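PDB 3RSI: putative enoyl-CoA hydratase/isomerase from Mycobacterium abscessus, which probably acts as a hydro-lyase of the enoyl-CoA hydratase/isomerase family in lipid metabolism. Local coordinates for residues S98-K103 and N214-I219; T124-S129 and R198-R203; A133-P138 and G182-V187. All coordinates share one frame; numbering follows the deposited sequence.

Interaction 1 of 3, residues S98-K103 and N214-I219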
ATOM      1  N   SER B  98      -7.095 -16.379  12.883  1.00 15.42           N
ATOM      2  CA  SER B  98      -8.055 -15.730  13.764  1.00 15.87           C
ATOM      3  C   SER B  98      -7.405 -15.124  14.996  1.00 15.87           C
ATOM      4  O   SER B  98      -8.100 -14.654  15.882  1.00 16.77           O
ATOM      5  CB  SER B  98      -9.107 -16.740  14.216  1.00 15.88           C
ATOM      6  OG  SER B  98      -8.518 -17.745  15.026  1.00 16.57           O
ATOM      7  N   HIS B  99      -6.083 -15.151  15.082  1.00 15.57           N
ATOM      8  CA  HIS B  99      -5.402 -14.620  16.251  1.00 15.67           C
ATOM      9  C   HIS B  99      -4.356 -13.622  15.792  1.00 15.90           C
ATOM     10  O   HIS B  99      -3.753 -13.786  14.747  1.00 15.77           O
ATOM     11  CB  HIS B  99      -4.731 -15.726  17.073  1.00 16.01           C
ATOM     12  CG  HIS B  99      -4.053 -15.224  18.308  1.00 15.48           C
ATOM     13  ND1 HIS B  99      -4.750 -14.679  19.369  1.00 14.66           N
ATOM     14  CD2 HIS B  99      -2.742 -15.165  18.646  1.00 15.11           C
ATOM     15  CE1 HIS B  99      -3.896 -14.323  20.315  1.00 16.84           C
ATOM     16  NE2 HIS B  99      -2.669 -14.605  19.899  1.00 14.04           N
ATOM     17  N   THR B 100      -4.177 -12.579  16.578  1.00 15.64           N
ATOM     18  CA  THR B 100      -3.133 -11.621  16.356  1.00 16.38           C
ATOM     19  C   THR B 100      -2.244 -11.659  17.599  1.00 15.56           C
ATOM     20  O   THR B 100      -2.727 -11.489  18.707  1.00 16.14           O
ATOM     21  CB  THR B 100      -3.757 -10.232  16.103  1.00 16.85           C
ATOM     22  OG1 THR B 100      -4.393 -10.234  14.815  1.00 18.74           O
ATOM     23  CG2 THR B 100      -2.712  -9.120  16.171  1.00 18.14           C
ATOM     24  N   LEU B 101      -0.952 -11.916  17.416  1.00 15.09           N
ATOM     25  CA  LEU B 101      -0.017 -11.968  18.554  1.00 14.34           C
ATOM     26  C   LEU B 101       0.038 -10.599  19.219  1.00 14.27           C
ATOM     27  O   LEU B 101       0.046  -9.569  18.525  1.00 14.06           O
ATOM     28  CB  LEU B 101       1.373 -12.399  18.088  1.00 13.78           C
ATOM     29  CG  LEU B 101       2.313 -12.968  19.147  1.00 13.17           C
ATOM     30  CD1 LEU B 101       1.735 -14.241  19.724  1.00 11.58           C
ATOM     31  CD2 LEU B 101       3.745 -13.179  18.609  1.00 10.29           C
ATOM     32  N   THR B 102       0.058 -10.578  20.550  1.00 14.29           N
ATOM     33  CA  THR B 102       0.003  -9.317  21.297  1.00 13.98           C
ATOM     34  C   THR B 102       1.358  -8.622  21.363  1.00 14.17           C
ATOM     35  O   THR B 102       1.431  -7.427  21.729  1.00 14.18           O
ATOM     36  CB  THR B 102      -0.515  -9.515  22.754  1.00 14.54           C
ATOM     37  OG1 THR B 102       0.396 -10.349  23.480  1.00 12.50           O
ATOM     38  CG2 THR B 102      -1.932 -10.119  22.750  1.00 14.50           C
ATOM     39  N   LYS B 103       2.413  -9.370  21.053  1.00 13.58           N
ATOM     40  CA  LYS B 103       3.800  -8.898  21.122  1.00 13.74           C
ATOM     41  C   LYS B 103       4.370  -8.869  19.707  1.00 12.72           C
ATOM     42  O   LYS B 103       3.851  -9.547  18.813  1.00 11.81           O
ATOM     43  CB  LYS B 103       4.672  -9.822  21.999  1.00 14.56           C
ATOM     44  CG  LYS B 103       4.054 -10.288  23.312  1.00 16.19           C
ATOM     45  CD  LYS B 103       4.060  -9.207  24.335  1.00 17.69           C
ATOM     46  CE  LYS B 103       3.435  -9.687  25.687  1.00 17.92           C
ATOM     47  NZ  LYS B 103       4.256 -10.576  26.527  1.00 15.54           N
ATOM     48  N   ASN B 214       0.406  -1.724  22.833  1.00 11.21           N
ATOM     49  CA  ASN B 214      -0.714  -0.881  22.408  1.00 10.90           C
ATOM     50  C   ASN B 214      -0.506  -0.299  21.025  1.00 10.78           C
ATOM     51  O   ASN B 214      -1.474  -0.124  20.281  1.00 10.14           O
ATOM     52  CB  ASN B 214      -1.043   0.223  23.424  1.00 11.28           C
ATOM     53  CG  ASN B 214      -1.715  -0.327  24.676  1.00 11.68           C
ATOM     54  OD1 ASN B 214      -1.532  -1.489  25.010  1.00  8.96           O
ATOM     55  ND2 ASN B 214      -2.484   0.509  25.370  1.00  9.95           N
ATOM     56  N   ALA B 215       0.741  -0.004  20.668  1.00 10.76           N
ATOM     57  CA  ALA B 215       1.027   0.480  19.311  1.00 10.66           C
ATOM     58  C   ALA B 215       0.703  -0.590  18.253  1.00 10.72           C
ATOM     59  O   ALA B 215       0.023  -0.314  17.260  1.00 11.11           O
ATOM     60  CB  ALA B 215       2.480   0.956  19.194  1.00  9.86           C
ATOM     61  N   LYS B 216       1.174  -1.807  18.463  1.00 10.57           N
ATOM     62  CA  LYS B 216       0.817  -2.898  17.550  1.00 10.52           C
ATOM     63  C   LYS B 216      -0.692  -3.107  17.482  1.00 10.19           C
ATOM     64  O   LYS B 216      -1.243  -3.252  16.408  1.00 10.24           O
ATOM     65  CB  LYS B 216       1.502  -4.211  17.924  1.00 10.20           C
ATOM     66  CG  LYS B 216       1.131  -5.370  16.944  1.00 10.58           C
ATOM     67  CD  LYS B 216       1.899  -6.702  17.212  1.00  9.64           C
ATOM     68  CE  LYS B 216       1.346  -7.797  16.315  1.00  9.21           C
ATOM     69  NZ  LYS B 216       2.137  -9.063  16.324  1.00  9.66           N
ATOM     70  N   GLU B 217      -1.364  -3.091  18.619  1.00 10.42           N
ATOM     71  CA  GLU B 217      -2.794  -3.328  18.642  1.00 10.90           C
ATOM     72  C   GLU B 217      -3.542  -2.201  17.951  1.00 10.51           C
ATOM     73  O   GLU B 217      -4.526  -2.464  17.245  1.00 10.55           O
ATOM     74  CB  GLU B 217      -3.306  -3.508  20.077  1.00 11.88           C
ATOM     75  CG  GLU B 217      -4.803  -3.810  20.128  1.00 13.73           C
ATOM     76  CD  GLU B 217      -5.285  -4.161  21.502  1.00 16.82           C
ATOM     77  OE1 GLU B 217      -4.470  -4.225  22.440  1.00 17.21           O
ATOM     78  OE2 GLU B 217      -6.501  -4.365  21.638  1.00 19.73           O
ATOM     79  N   ALA B 218      -3.064  -0.955  18.104  1.00  9.61           N
ATOM     80  CA  ALA B 218      -3.723   0.194  17.443  1.00  9.57           C
ATOM     81  C   ALA B 218      -3.532   0.130  15.921  1.00  9.45           C
ATOM     82  O   ALA B 218      -4.466   0.367  15.147  1.00  9.60           O
ATOM     83  CB  ALA B 218      -3.224   1.555  18.030  1.00  8.57           C
ATOM     84  N   ILE B 219      -2.316  -0.219  15.506  1.00  9.98           N
ATOM     85  CA  ILE B 219      -2.000  -0.395  14.091  1.00  9.90           C
ATOM     86  C   ILE B 219      -2.890  -1.477  13.480  1.00 10.52           C
ATOM     87  O   ILE B 219      -3.512  -1.242  12.452  1.00 10.53           O
ATOM     88  CB  ILE B 219      -0.514  -0.764  13.878  1.00  9.23           C
ATOM     89  CG1 ILE B 219       0.389   0.431  14.206  1.00  9.73           C
ATOM     90  CG2 ILE B 219      -0.262  -1.174  12.470  1.00  7.93           C
ATOM     91  CD1 ILE B 219       1.855   0.030  14.461  1.00 10.29           C
TER
HETATM   92  O   HOH W   1       0.868 -10.996  14.897  1.00 15.61           O

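Interaction 2 of 3, residues T124-S129 and R198-R203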
ATOM      1  N   THR B 124       3.354 -11.732  10.680  1.00 11.79           N
ATOM      2  CA  THR B 124       4.558 -11.220  11.295  1.00 11.74           C
ATOM      3  C   THR B 124       4.624  -9.709  11.061  1.00 11.38           C
ATOM      4  O   THR B 124       4.069  -9.190  10.092  1.00 11.68           O
ATOM      5  CB  THR B 124       5.850 -11.907  10.752  1.00 11.82           C
ATOM      6  OG1 THR B 124       6.102 -11.517   9.395  1.00 10.31           O
ATOM      7  CG2 THR B 124       5.750 -13.419  10.881  1.00 12.38           C
ATOM      8  N   ASP B 125       5.335  -9.019  11.936  1.00 10.96           N
ATOM      9  CA  ASP B 125       5.391  -7.546  11.922  1.00 10.72           C
ATOM     10  C   ASP B 125       6.562  -6.977  11.152  1.00 10.41           C
ATOM     11  O   ASP B 125       6.404  -6.037  10.357  1.00 10.07           O
ATOM     12  CB  ASP B 125       5.452  -7.058  13.364  1.00 10.34           C
ATOM     13  CG  ASP B 125       4.251  -7.519  14.149  1.00 11.13           C
ATOM     14  OD1 ASP B 125       3.131  -7.328  13.639  1.00 12.42           O
ATOM     15  OD2 ASP B 125       4.411  -8.094  15.228  1.00 11.95           O
ATOM     16  N   ILE B 126       7.730  -7.520  11.451  1.00 10.38           N
ATOM     17  CA  ILE B 126       9.022  -7.040  10.969  1.00 10.58           C
ATOM     18  C   ILE B 126       9.690  -8.234  10.302  1.00 10.58           C
ATOM     19  O   ILE B 126       9.645  -9.350  10.825  1.00 10.66           O
ATOM     20  CB  ILE B 126       9.892  -6.514  12.146  1.00 10.72           C
ATOM     21  CG1 ILE B 126       9.179  -5.350  12.854  1.00 11.48           C
ATOM     22  CG2 ILE B 126      11.285  -6.094  11.669  1.00  9.46           C
ATOM     23  CD1 ILE B 126       9.737  -5.021  14.258  1.00 11.44           C
ATOM     24  N   ARG B 127      10.280  -8.017   9.135  1.00 10.40           N
ATOM     25  CA  ARG B 127      10.635  -9.148   8.273  1.00 10.26           C
ATOM     26  C   ARG B 127      12.005  -8.961   7.672  1.00 10.76           C
ATOM     27  O   ARG B 127      12.248  -7.978   6.972  1.00 10.63           O
ATOM     28  CB  ARG B 127       9.594  -9.296   7.161  1.00 10.41           C
ATOM     29  CG  ARG B 127       8.192  -9.578   7.677  1.00  8.92           C
ATOM     30  CD  ARG B 127       7.105  -9.360   6.639  1.00  8.38           C
ATOM     31  NE  ARG B 127       5.772  -9.270   7.264  1.00  9.12           N
ATOM     32  CZ  ARG B 127       4.662  -8.858   6.657  1.00  8.38           C
ATOM     33  NH1 ARG B 127       4.691  -8.506   5.382  1.00 10.17           N
ATOM     34  NH2 ARG B 127       3.521  -8.785   7.332  1.00  8.88           N
ATOM     35  N   VAL B 128      12.883  -9.920   7.946  1.00 10.86           N
ATOM     36  CA  VAL B 128      14.241  -9.922   7.433  1.00 11.75           C
ATOM     37  C   VAL B 128      14.396 -11.106   6.476  1.00 12.32           C
ATOM     38  O   VAL B 128      14.140 -12.265   6.852  1.00 12.56           O
ATOM     39  CB  VAL B 128      15.277 -10.096   8.567  1.00 11.77           C
ATOM     40  CG1 VAL B 128      16.710 -10.055   7.982  1.00 11.65           C
ATOM     41  CG2 VAL B 128      15.078  -9.021   9.641  1.00 10.31           C
ATOM     42  N   SER B 129      14.825 -10.824   5.250  1.00 12.34           N
ATOM     43  CA  SER B 129      15.011 -11.887   4.258  1.00 12.51           C
ATOM     44  C   SER B 129      16.475 -12.184   3.971  1.00 12.95           C
ATOM     45  O   SER B 129      17.260 -11.300   3.593  1.00 12.74           O
ATOM     46  CB  SER B 129      14.326 -11.524   2.942  1.00 12.68           C
ATOM     47  OG  SER B 129      14.471 -12.563   1.997  1.00 12.36           O
ATOM     48  N   ARG B 198      17.721 -10.837  15.557  1.00 15.59           N
ATOM     49  CA  ARG B 198      18.089 -10.693  16.971  1.00 16.92           C
ATOM     50  C   ARG B 198      18.428  -9.259  17.322  1.00 16.99           C
ATOM     51  O   ARG B 198      18.057  -8.757  18.395  1.00 17.53           O
ATOM     52  CB  ARG B 198      19.267 -11.591  17.333  1.00 18.05           C
ATOM     53  CG  ARG B 198      18.930 -13.042  17.563  1.00 20.99           C
ATOM     54  CD  ARG B 198      20.231 -13.803  17.777  1.00 25.98           C
ATOM     55  NE  ARG B 198      20.067 -15.246  17.701  1.00 30.11           N
ATOM     56  CZ  ARG B 198      19.642 -16.027  18.695  1.00 33.55           C
ATOM     57  NH1 ARG B 198      19.295 -15.511  19.876  1.00 33.89           N
ATOM     58  NH2 ARG B 198      19.559 -17.342  18.501  1.00 34.93           N
ATOM     59  N   SER B 199      19.116  -8.585  16.412  1.00 16.78           N
ATOM     60  CA  SER B 199      19.480  -7.188  16.635  1.00 16.61           C
ATOM     61  C   SER B 199      18.230  -6.302  16.697  1.00 15.52           C
ATOM     62  O   SER B 199      18.131  -5.432  17.553  1.00 14.49           O
ATOM     63  CB  SER B 199      20.456  -6.705  15.557  1.00 16.42           C
ATOM     64  OG  SER B 199      20.553  -5.287  15.590  1.00 19.94           O
ATOM     65  N   LEU B 200      17.260  -6.555  15.818  1.00 14.91           N
ATOM     66  CA  LEU B 200      15.975  -5.819  15.855  1.00 14.53           C
ATOM     67  C   LEU B 200      15.201  -6.088  17.148  1.00 14.80           C
ATOM     68  O   LEU B 200      14.656  -5.156  17.761  1.00 14.05           O
ATOM     69  CB  LEU B 200      15.115  -6.164  14.630  1.00 14.12           C
ATOM     70  CG  LEU B 200      15.670  -5.612  13.309  1.00 13.99           C
ATOM     71  CD1 LEU B 200      15.125  -6.378  12.075  1.00 14.76           C
ATOM     72  CD2 LEU B 200      15.407  -4.125  13.198  1.00 13.81           C
ATOM     73  N   ALA B 201      15.156  -7.364  17.549  1.00 14.60           N
ATOM     74  CA  ALA B 201      14.526  -7.784  18.801  1.00 14.64           C
ATOM     75  C   ALA B 201      15.124  -7.060  20.005  1.00 15.16           C
ATOM     76  O   ALA B 201      14.384  -6.586  20.863  1.00 14.93           O
ATOM     77  CB  ALA B 201      14.648  -9.308  18.988  1.00 13.86           C
ATOM     78  N   ASP B 202      16.452  -6.976  20.056  1.00 15.49           N
ATOM     79  CA  ASP B 202      17.137  -6.278  21.143  1.00 16.52           C
ATOM     80  C   ASP B 202      16.673  -4.823  21.244  1.00 15.22           C
ATOM     81  O   ASP B 202      16.497  -4.307  22.352  1.00 15.17           O
ATOM     82  CB  ASP B 202      18.655  -6.302  20.963  1.00 17.12           C
ATOM     83  CG  ASP B 202      19.266  -7.666  21.240  1.00 22.30           C
ATOM     84  OD1 ASP B 202      18.661  -8.473  22.007  1.00 27.72           O
ATOM     85  OD2 ASP B 202      20.377  -7.912  20.695  1.00 26.86           O
ATOM     86  N   ARG B 203      16.474  -4.175  20.095  1.00 13.86           N
ATOM     87  CA  ARG B 203      16.010  -2.806  20.076  1.00 13.89           C
ATOM     88  C   ARG B 203      14.588  -2.761  20.639  1.00 13.93           C
ATOM     89  O   ARG B 203      14.268  -1.894  21.441  1.00 13.75           O
ATOM     90  CB  ARG B 203      16.080  -2.224  18.648  1.00 14.18           C
ATOM     91  CG  ARG B 203      15.525  -0.815  18.504  1.00 14.07           C
ATOM     92  CD  ARG B 203      16.329   0.212  19.284  1.00 15.78           C
ATOM     93  NE  ARG B 203      15.789   0.490  20.616  1.00 14.89           N
ATOM     94  CZ  ARG B 203      16.226   1.474  21.400  1.00 15.50           C
ATOM     95  NH1 ARG B 203      15.652   1.695  22.582  1.00 17.61           N
ATOM     96  NH2 ARG B 203      17.228   2.252  21.007  1.00 14.89           N
TER

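Interaction 3 of 3, residues A133-P138 and G182-V187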
ATOM      1  N   ALA B 133      16.396 -16.337   0.020  1.00 14.45           N
ATOM      2  CA  ALA B 133      14.986 -16.657   0.261  1.00 13.90           C
ATOM      3  C   ALA B 133      14.106 -16.368  -0.958  1.00 13.92           C
ATOM      4  O   ALA B 133      14.426 -15.516  -1.798  1.00 14.19           O
ATOM      5  CB  ALA B 133      14.474 -15.917   1.458  1.00 12.90           C
ATOM      6  N   THR B 134      13.010 -17.113  -1.064  1.00 14.09           N
ATOM      7  CA  THR B 134      11.973 -16.878  -2.075  1.00 13.84           C
ATOM      8  C   THR B 134      10.617 -16.855  -1.372  1.00 13.68           C
ATOM      9  O   THR B 134      10.471 -17.430  -0.286  1.00 13.26           O
ATOM     10  CB  THR B 134      11.970 -17.972  -3.174  1.00 14.25           C
ATOM     11  OG1 THR B 134      11.838 -19.278  -2.583  1.00 14.53           O
ATOM     12  CG2 THR B 134      13.256 -17.912  -3.976  1.00 16.23           C
ATOM     13  N   PHE B 135       9.642 -16.190  -1.995  1.00 12.96           N
ATOM     14  CA  PHE B 135       8.321 -15.953  -1.416  1.00 12.74           C
ATOM     15  C   PHE B 135       7.228 -16.272  -2.416  1.00 12.11           C
ATOM     16  O   PHE B 135       7.218 -15.748  -3.514  1.00 12.98           O
ATOM     17  CB  PHE B 135       8.221 -14.492  -0.993  1.00 12.38           C
ATOM     18  CG  PHE B 135       9.254 -14.109   0.025  1.00 13.22           C
ATOM     19  CD1 PHE B 135       8.949 -14.122   1.371  1.00 13.03           C
ATOM     20  CD2 PHE B 135      10.550 -13.814  -0.366  1.00 13.86           C
ATOM     21  CE1 PHE B 135       9.930 -13.811   2.339  1.00 13.99           C
ATOM     22  CE2 PHE B 135      11.537 -13.512   0.574  1.00 13.36           C
ATOM     23  CZ  PHE B 135      11.213 -13.499   1.937  1.00 13.47           C
ATOM     24  N   GLY B 136       6.290 -17.114  -2.052  1.00 11.62           N
ATOM     25  CA  GLY B 136       5.325 -17.560  -3.037  1.00 12.22           C
ATOM     26  C   GLY B 136       4.114 -18.229  -2.435  1.00 11.99           C
ATOM     27  O   GLY B 136       4.130 -18.675  -1.308  1.00 12.45           O
ATOM     28  N   LEU B 137       3.051 -18.241  -3.214  1.00 12.34           N
ATOM     29  CA  LEU B 137       1.796 -18.872  -2.861  1.00 12.47           C
ATOM     30  C   LEU B 137       1.357 -19.650  -4.091  1.00 11.83           C
ATOM     31  O   LEU B 137       0.592 -19.143  -4.923  1.00 12.07           O
ATOM     32  CB  LEU B 137       0.774 -17.801  -2.486  1.00 11.65           C
ATOM     33  CG  LEU B 137       1.071 -16.950  -1.252  1.00 11.86           C
ATOM     34  CD1 LEU B 137       0.150 -15.709  -1.248  1.00  8.45           C
ATOM     35  CD2 LEU B 137       0.918 -17.777   0.041  1.00 12.11           C
ATOM     36  N   PRO B 138       1.868 -20.879  -4.237  1.00 12.13           N
ATOM     37  CA  PRO B 138       1.661 -21.661  -5.456  1.00 12.32           C
ATOM     38  C   PRO B 138       0.329 -22.379  -5.551  1.00 13.14           C
ATOM     39  O   PRO B 138       0.092 -23.106  -6.515  1.00 12.98           O
ATOM     40  CB  PRO B 138       2.808 -22.676  -5.405  1.00 12.93           C
ATOM     41  CG  PRO B 138       3.058 -22.892  -3.954  1.00 13.45           C
ATOM     42  CD  PRO B 138       2.803 -21.537  -3.310  1.00 12.67           C
ATOM     43  N   GLY B 182       8.044  -4.425  -0.844  1.00 11.70           N
ATOM     44  CA  GLY B 182       7.814  -4.202   0.571  1.00 11.07           C
ATOM     45  C   GLY B 182       7.161  -5.339   1.311  1.00 11.25           C
ATOM     46  O   GLY B 182       6.596  -5.137   2.366  1.00 11.12           O
ATOM     47  N   LEU B 183       7.225  -6.553   0.763  1.00 11.10           N
ATOM     48  CA  LEU B 183       6.758  -7.714   1.491  1.00 10.94           C
ATOM     49  C   LEU B 183       7.673  -7.954   2.701  1.00 10.94           C
ATOM     50  O   LEU B 183       7.229  -8.418   3.750  1.00 10.51           O
ATOM     51  CB  LEU B 183       6.758  -8.943   0.561  1.00 10.96           C
ATOM     52  CG  LEU B 183       6.272 -10.242   1.177  1.00 11.31           C
ATOM     53  CD1 LEU B 183       4.836 -10.151   1.651  1.00  8.86           C
ATOM     54  CD2 LEU B 183       6.445 -11.388   0.178  1.00 10.48           C
ATOM     55  N   VAL B 184       8.961  -7.653   2.532  1.00 10.63           N
ATOM     56  CA  VAL B 184       9.925  -7.709   3.635  1.00 10.41           C
ATOM     57  C   VAL B 184      10.590  -6.346   3.797  1.00 10.31           C
ATOM     58  O   VAL B 184      10.553  -5.510   2.879  1.00 10.25           O
ATOM     59  CB  VAL B 184      10.984  -8.813   3.406  1.00 10.59           C
ATOM     60  CG1 VAL B 184      10.295 -10.188   3.229  1.00 10.14           C
ATOM     61  CG2 VAL B 184      11.862  -8.507   2.199  1.00 10.86           C
ATOM     62  N   GLY B 185      11.215  -6.134   4.951  1.00 10.70           N
ATOM     63  CA  GLY B 185      11.816  -4.854   5.282  1.00 10.94           C
ATOM     64  C   GLY B 185      13.325  -4.801   5.170  1.00 11.48           C
ATOM     65  O   GLY B 185      13.902  -3.717   5.237  1.00 10.30           O
ATOM     66  N   HIS B 186      13.966  -5.963   5.026  1.00 11.74           N
ATOM     67  CA  HIS B 186      15.413  -6.061   4.881  1.00 12.33           C
ATOM     68  C   HIS B 186      15.774  -7.263   3.981  1.00 12.43           C
ATOM     69  O   HIS B 186      15.068  -8.289   3.977  1.00 12.02           O
ATOM     70  CB  HIS B 186      16.069  -6.323   6.244  1.00 12.69           C
ATOM     71  CG  HIS B 186      15.859  -5.233   7.245  1.00 14.15           C
ATOM     72  ND1 HIS B 186      16.698  -4.144   7.343  1.00 13.77           N
ATOM     73  CD2 HIS B 186      14.881  -5.047   8.164  1.00 12.88           C
ATOM     74  CE1 HIS B 186      16.250  -3.346   8.295  1.00 15.25           C
ATOM     75  NE2 HIS B 186      15.147  -3.869   8.803  1.00 11.48           N
ATOM     76  N   VAL B 187      16.867  -7.128   3.233  1.00 12.51           N
ATOM     77  CA  VAL B 187      17.509  -8.272   2.584  1.00 13.63           C
ATOM     78  C   VAL B 187      18.958  -8.281   3.042  1.00 14.26           C
ATOM     79  O   VAL B 187      19.658  -7.261   2.925  1.00 14.51           O
ATOM     80  CB  VAL B 187      17.475  -8.226   1.039  1.00 13.88           C
ATOM     81  CG1 VAL B 187      18.132  -9.510   0.446  1.00 15.52           C
ATOM     82  CG2 VAL B 187      16.083  -8.086   0.541  1.00 13.67           C
TER

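Interaction 1 of 3, residues S98-K103 and N214-I219
K216 spans the gap between its helix and the loop 98-103, and its ammonium group ends among the backbone carbonyls of L101 and K103. The side chain leaves the helix with CG anti to the backbone N (chi1 -179°) and stays extended through every later torsion, so its full length is spent on reaching the loop. NZ donates to K103 O at 3.1 Å, coming in above the carbonyl plane (40° out of it) and so not on a lone pair. A second, weak bond runs from NZ to L101 O, also 3.1 Å. K216 CE lies equally near L101 O at 3.1 Å, so this oxygen faces the end methylene as well as the ammonium. Helix 209-222 is thereby tied to the loop between helix 88-94 and strand 105-109, within a crotonase fold assembled as a trimer. A water accepts from NZ at 2.7 Å and from L101 N at 3.2 Å, adding a bridge to the backbone of L101. D125 completes the surroundings of the ammonium through a salt bridge, which would favour its charged form. L101 CB lies beside the ammonium, 3.9 Å from K216 NZ. Apolar contact is slight, T100 CG2 lying 4.3 Å from K216 CE. K103 leaves the backbone away from the helix, and its NZ bonds I48 O and I54 O of the second subunit.

Interaction 2 of 3, residues T124-S129 and R198-R203
I126 and V128 meet L200 on one side of strand 126-130, while the flat group of this strand, the guanidinium of R127 between them in sequence, lies behind the contact and takes no part in it. The architecture is that of the crotonase fold: strand 126-130 is the middle strand of a parallel sheet, between strands 105-109 and 186-188, and helix 193-205 packs against it. At the edge of the guanidinium and in its plane sits the carbonyl of T124, held by one good bond and one weak one. R127 NH2 donates to T124 O at 2.8 Å, with the acceptor nearly in the guanidinium plane and the donor tilted 20° from the carbonyl plane; R127 NE adds the weak bond, 3.3 Å to T124 O. The bonds of NH1 to L183 O and of NH2 to T124 O and Q157 OE1 fix the group's rotation. Alternation along the strand sends I126 and V128 to the helix and R127 away from it. Across the interface no polar bond forms, and the fit rests on a single leucine, whose CD1 reaches both strand residues. I126 offers CG2, the branch anti to its backbone N. On V128 the touching branch is also CG2: a chi1 of -179° sets CG1 anti to the backbone N and so leaves CG2 anti to the carbonyl carbon. Around this contact I204 and K196 of the same helix meet I126 and V128, and E165 of the second subunit packs on L200. L200 CD1 lies 3.9 Å from I126 CG2 and 3.6 Å from V128 CG2.

Interaction 3 of 3, residues A133-P138 and G182-V187
F135 bridges L183 and V184, and practically all of the packing in this contact gathers round its side chain. L183 supplies CD2, which lies 3.8 Å from F135 CB and 3.9 Å from F135 CD1, near the root of the aromatic group. At the far end V184 takes over: its CG1 stands 3.7 Å from F135 CZ and at the same distance from F135 CE1. Both methyls approach the ring obliquely, and successive residues of one segment thus touch the side chain at its CB end and at its CE1/CZ end. With CG anti to the backbone N (chi1 -179°), L183 directs CD2 to the base of the phenylalanine. For V184 the branch that touches is the one anti to the carbonyl carbon, with chi1 at -57°. This buried cluster joins two sheets of the crotonase fold: strand 134-136 belongs to a small mixed sheet with strands 113-114 and 173-174, whereas 182-187 leads from helix 175-180 into strand 186-188, an outer strand of the parallel sheet. A178 of that helix touches both F135 and V184, L121 packs on the phenylalanine, and L154 covers L183. Away from the ring the segments part. T134, next to F135, is already partly exposed, and its side chain makes no contact with 182-187. H186 and V187 are likewise only partly buried. At the subunit boundary polar partners take over for H186 and G185: the imidazole of H186, through NE2, bonds E165 of the second subunit, and G185 O accepts from K162 of that same subunit.

All three contacts are buried, yet their chemistry differs. Interaction 1 is polar, a lysine held by D125, a loop carbonyl, a weaker second one and a water, while interactions 2 and 3 meet through apolar side chains alone. Interactions 2 and 3 share the parallel sheet, where strands 126-130 and 186-188 are neighbours: R127 O lies 2.9 Å from G185 N, and S129 N 2.8 Å from H186 O, both probable hydrogen bonds. Interaction 1 joins interaction 2 through the 2.7 Å salt bridge from K216 NZ to D125 OD2, and their helices, 209-222 and 193-205, are consecutive. Interactions 1 and 3 do not touch, their nearest atoms being about 13 Å apart. Each of the three also borders the second subunit.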